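Local atomic coordinates of heavy metal cation tricomponent efflux pump ZneA(CzcA-like) (Cupriavidus metallidurans, PDB entry 4K0J), a protein that probably exports zinc and perhaps other heavy-metal cations across the inner membrane in exchange for protons, as the RND pump of a tripartite efflux system. Residues A731-T743 with Y752-N764. Residues are numbered along the deposited sequence; the frame is centred on the assembly and turned at random.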
loop_
_atom_site.group_PDB
_atom_site.type_symbol
_atom_site.label_atom_id
_atom_site.label_comp_id
_atom_site.label_asym_id
_atom_site.label_seq_id
_atom_site.Cartn_x
_atom_site.Cartn_y
_atom_site.Cartn_z
ATOM N N ALA C 731 30.275 34.797 2.819
ATOM C CA ALA C 731 30.962 34.107 1.739
ATOM C C ALA C 731 32.387 33.827 2.177
ATOM O O ALA C 731 32.894 32.717 2.002
ATOM C CB ALA C 731 30.957 34.944 0.479
ATOM N N LEU C 732 33.017 34.849 2.756
ATOM C CA LEU C 732 34.388 34.745 3.229
ATOM C C LEU C 732 34.534 33.610 4.223
ATOM O O LEU C 732 35.529 32.888 4.200
ATOM C CB LEU C 732 34.826 36.057 3.878
ATOM C CG LEU C 732 36.159 36.070 4.631
ATOM C CD1 LEU C 732 37.318 36.335 3.690
ATOM C CD2 LEU C 732 36.127 37.098 5.750
ATOM N N ILE C 733 33.533 33.446 5.087
ATOM C CA ILE C 733 33.600 32.443 6.147
ATOM C C ILE C 733 33.275 31.053 5.635
ATOM O O ILE C 733 33.864 30.066 6.076
ATOM C CB ILE C 733 32.629 32.760 7.298
ATOM C CG1 ILE C 733 32.712 34.234 7.685
ATOM C CG2 ILE C 733 32.941 31.893 8.502
ATOM C CD1 ILE C 733 31.416 34.802 8.227
ATOM N N GLN C 734 32.330 30.983 4.703
ATOM C CA GLN C 734 31.806 29.707 4.227
ATOM C C GLN C 734 32.704 29.108 3.156
ATOM O O GLN C 734 32.910 27.897 3.103
ATOM C CB GLN C 734 30.389 29.888 3.674
ATOM C CG GLN C 734 29.574 28.609 3.620
ATOM C CD GLN C 734 29.163 28.123 5.003
ATOM O OE1 GLN C 734 28.341 28.749 5.674
ATOM N NE2 GLN C 734 29.737 27.007 5.434
ATOM N N THR C 735 33.231 29.972 2.296
ATOM C CA THR C 735 34.100 29.536 1.217
ATOM C C THR C 735 35.553 29.596 1.665
ATOM O O THR C 735 36.240 28.578 1.714
ATOM C CB THR C 735 33.919 30.421 -0.030
ATOM O OG1 THR C 735 32.522 30.533 -0.343
ATOM C CG2 THR C 735 34.674 29.834 -1.224
ATOM N N GLY C 736 36.006 30.799 2.002
ATOM C CA GLY C 736 37.376 31.016 2.423
ATOM C C GLY C 736 37.774 30.231 3.656
ATOM O O GLY C 736 38.659 29.380 3.598
ATOM N N ILE C 737 37.126 30.514 4.780
ATOM C CA ILE C 737 37.423 29.787 6.011
ATOM C C ILE C 737 36.838 28.380 5.974
ATOM O O ILE C 737 37.575 27.392 5.980
ATOM C CB ILE C 737 36.885 30.506 7.259
ATOM C CG1 ILE C 737 37.403 31.944 7.316
ATOM C CG2 ILE C 737 37.285 29.744 8.504
ATOM C CD1 ILE C 737 36.842 32.751 8.462
ATOM N N GLY C 738 35.510 28.305 5.932
ATOM C CA GLY C 738 34.792 27.040 5.968
ATOM C C GLY C 738 35.267 26.008 4.968
ATOM O O GLY C 738 35.340 24.819 5.276
ATOM N N GLY C 739 35.597 26.473 3.767
ATOM C CA GLY C 739 36.087 25.603 2.716
ATOM C C GLY C 739 34.980 24.815 2.051
ATOM O O GLY C 739 35.053 23.592 1.970
ATOM N N SER C 740 33.952 25.514 1.577
ATOM C CA SER C 740 32.856 24.868 0.865
ATOM C C SER C 740 33.317 24.400 -0.511
ATOM O O SER C 740 34.061 25.110 -1.194
ATOM C CB SER C 740 31.674 25.827 0.696
ATOM O OG SER C 740 31.579 26.279 -0.647
ATOM N N PRO C 741 32.873 23.200 -0.923
ATOM C CA PRO C 741 33.147 22.665 -2.261
ATOM C C PRO C 741 32.543 23.553 -3.333
ATOM O O PRO C 741 31.404 23.992 -3.189
ATOM C CB PRO C 741 32.438 21.308 -2.248
ATOM C CG PRO C 741 31.409 21.427 -1.188
ATOM C CD PRO C 741 32.027 22.291 -0.135
ATOM N N VAL C 742 33.296 23.822 -4.393
ATOM C CA VAL C 742 32.807 24.699 -5.447
ATOM C C VAL C 742 32.157 23.926 -6.581
ATOM O O VAL C 742 31.055 24.260 -7.018
ATOM C CB VAL C 742 33.922 25.550 -6.052
ATOM C CG1 VAL C 742 33.311 26.573 -6.977
ATOM C CG2 VAL C 742 34.736 26.224 -4.961
ATOM N N THR C 743 32.843 22.897 -7.070
ATOM C CA THR C 743 32.289 22.128 -8.182
ATOM C C THR C 743 32.545 20.633 -8.029
ATOM O O THR C 743 32.881 20.172 -6.941
ATOM C CB THR C 743 32.783 22.665 -9.548
ATOM O OG1 THR C 743 32.317 21.823 -10.605
ATOM C CG2 THR C 743 34.283 22.724 -9.587
ATOM N N TYR C 752 34.668 13.717 -7.465
ATOM C CA TYR C 752 35.326 14.405 -6.360
ATOM C C TYR C 752 34.899 15.867 -6.349
ATOM O O TYR C 752 34.596 16.439 -7.394
ATOM C CB TYR C 752 36.858 14.310 -6.491
ATOM C CG TYR C 752 37.367 12.926 -6.846
ATOM C CD1 TYR C 752 37.496 12.533 -8.173
ATOM C CD2 TYR C 752 37.714 12.013 -5.858
ATOM C CE1 TYR C 752 37.951 11.269 -8.510
ATOM C CE2 TYR C 752 38.173 10.743 -6.185
ATOM C CZ TYR C 752 38.289 10.377 -7.515
ATOM O OH TYR C 752 38.741 9.119 -7.852
ATOM N N ASN C 753 34.868 16.470 -5.165
ATOM C CA ASN C 753 34.531 17.878 -5.048
ATOM C C ASN C 753 35.762 18.734 -5.271
ATOM O O ASN C 753 36.831 18.436 -4.746
ATOM C CB ASN C 753 33.947 18.195 -3.669
ATOM C CG ASN C 753 32.689 17.406 -3.363
ATOM O OD1 ASN C 753 32.412 17.074 -2.207
ATOM N ND2 ASN C 753 31.920 17.096 -4.400
ATOM N N VAL C 754 35.614 19.790 -6.063
ATOM C CA VAL C 754 36.648 20.809 -6.165
ATOM C C VAL C 754 36.308 21.940 -5.213
ATOM O O VAL C 754 35.238 22.557 -5.312
ATOM C CB VAL C 754 36.779 21.371 -7.584
ATOM C CG1 VAL C 754 38.058 22.194 -7.712
ATOM C CG2 VAL C 754 36.741 20.251 -8.602
ATOM N N VAL C 755 37.234 22.200 -4.296
ATOM C CA VAL C 755 37.035 23.163 -3.220
ATOM C C VAL C 755 38.025 24.326 -3.315
ATOM O O VAL C 755 39.181 24.140 -3.705
ATOM C CB VAL C 755 37.209 22.481 -1.844
ATOM C CG1 VAL C 755 36.818 23.424 -0.723
ATOM C CG2 VAL C 755 36.385 21.211 -1.776
ATOM N N ALA C 756 37.562 25.528 -2.975
ATOM C CA ALA C 756 38.447 26.679 -2.812
ATOM C C ALA C 756 38.428 27.119 -1.359
ATOM O O ALA C 756 37.360 27.324 -0.782
ATOM C CB ALA C 756 38.015 27.821 -3.702
ATOM N N ARG C 757 39.608 27.253 -0.766
ATOM C CA ARG C 757 39.712 27.738 0.601
ATOM C C ARG C 757 41.098 28.310 0.886
ATOM O O ARG C 757 42.088 27.900 0.276
ATOM C CB ARG C 757 39.387 26.623 1.596
ATOM C CG ARG C 757 40.415 25.505 1.645
ATOM C CD ARG C 757 40.174 24.595 2.841
ATOM N NE ARG C 757 41.141 23.504 2.913
ATOM C CZ ARG C 757 41.162 22.584 3.874
ATOM N NH1 ARG C 757 42.081 21.628 3.861
ATOM N NH2 ARG C 757 40.266 22.622 4.850
ATOM N N PHE C 758 41.156 29.262 1.816
ATOM C CA PHE C 758 42.411 29.865 2.246
ATOM C C PHE C 758 43.320 28.816 2.858
ATOM O O PHE C 758 42.849 27.808 3.387
ATOM C CB PHE C 758 42.147 30.966 3.271
ATOM C CG PHE C 758 41.242 32.054 2.772
ATOM C CD1 PHE C 758 41.309 32.484 1.459
ATOM C CD2 PHE C 758 40.316 32.641 3.617
ATOM C CE1 PHE C 758 40.470 33.489 0.991
ATOM C CE2 PHE C 758 39.477 33.647 3.157
ATOM C CZ PHE C 758 39.554 34.071 1.839
ATOM N N ILE C 759 44.622 29.062 2.791
ATOM C CA ILE C 759 45.606 28.119 3.313
ATOM C C ILE C 759 45.599 28.125 4.838
ATOM O O ILE C 759 45.059 29.040 5.463
ATOM C CB ILE C 759 47.028 28.441 2.788
ATOM C CG1 ILE C 759 47.921 27.195 2.832
ATOM C CG2 ILE C 759 47.637 29.619 3.550
ATOM C CD1 ILE C 759 49.285 27.393 2.203
ATOM N N GLY C 760 46.190 27.095 5.434
ATOM C CA GLY C 760 46.314 27.023 6.876
ATOM C C GLY C 760 47.127 28.191 7.396
ATOM O O GLY C 760 47.858 28.828 6.635
ATOM N N SER C 761 46.989 28.475 8.687
ATOM C CA SER C 761 47.673 29.598 9.328
ATOM C C SER C 761 47.267 30.957 8.750
ATOM O O SER C 761 47.903 31.972 9.029
ATOM C CB SER C 761 49.198 29.426 9.283
ATOM O OG SER C 761 49.702 29.621 7.971
ATOM N N SER C 762 46.211 30.966 7.941
ATOM C CA SER C 762 45.594 32.206 7.484
ATOM C C SER C 762 44.245 32.333 8.175
ATOM O O SER C 762 43.618 33.393 8.158
ATOM C CB SER C 762 45.417 32.202 5.964
ATOM O OG SER C 762 44.674 33.327 5.520
ATOM N N ARG C 763 43.816 31.229 8.781
ATOM C CA ARG C 763 42.582 31.158 9.555
ATOM C C ARG C 763 42.901 30.610 10.940
ATOM O O ARG C 763 42.006 30.186 11.668
ATOM C CB ARG C 763 41.584 30.231 8.860
ATOM C CG ARG C 763 42.249 29.007 8.264
ATOM C CD ARG C 763 41.265 27.968 7.767
ATOM N NE ARG C 763 41.972 26.898 7.069
ATOM C CZ ARG C 763 41.403 25.789 6.611
ATOM N NH1 ARG C 763 42.146 24.884 5.989
ATOM N NH2 ARG C 763 40.101 25.579 6.772
ATOM N N ASN C 764 44.187 30.634 11.286
ATOM C CA ASN C 764 44.728 30.006 12.495
ATOM C C ASN C 764 43.955 30.290 13.784
ATOM O O ASN C 764 43.509 29.365 14.461
ATOM C CB ASN C 764 46.196 30.424 12.675
ATOM C CG ASN C 764 47.045 29.340 13.323
ATOM O OD1 ASN C 764 46.998 29.134 14.538
ATOM N ND2 ASN C 764 47.847 28.658 12.510
#
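Phe758 closes the strand 752-758 against helix 731-737, and its ring is the main apolar link between them. Helix 731-737 leads into a beta hairpin, strands 741-747 and 750-758, in the docking region of this RND pump, and strand 750-758 is also paired in parallel with strand 182-187. Phe758 CB sits 3.8 Å from Gly736 O, the carbonyl oxygen that accepts the hydrogen bond from Phe758 N. With chi1 at -58°, CG is anti to the carbonyl carbon and beside the backbone N, which turns the ring toward the helix; CG itself is still near Gly736 O. CD2 lies close to Gly736 C, CE2 comes within 3.4 Å of Gly736 CA, and this CA rests over one ring face in a CH-pi contact. At the far edge, near the ring plane, Leu732 CD1 meets CE2 at 3.5 Å and touches CZ as well; Phe187 and Pro189 also touch this side chain. Bare backbone at Gly736 allows this close approach.

Past Gly739, whose positive phi turns the chain out of the helix, the hairpin strands meet at a classic beta bulge: Val742 and Thr743 both face Val754. Val742 CG2 leans on Ala756 CB at 3.9 Å, with Thr203 and Ile206 of helix 199-208 beside it. Thr743 and Val754 project side by side, CG2 of the threonine 3.5 Å from CB of the valine, while Val754 O takes the Thr743 N-H in its carbonyl plane, on a lone pair.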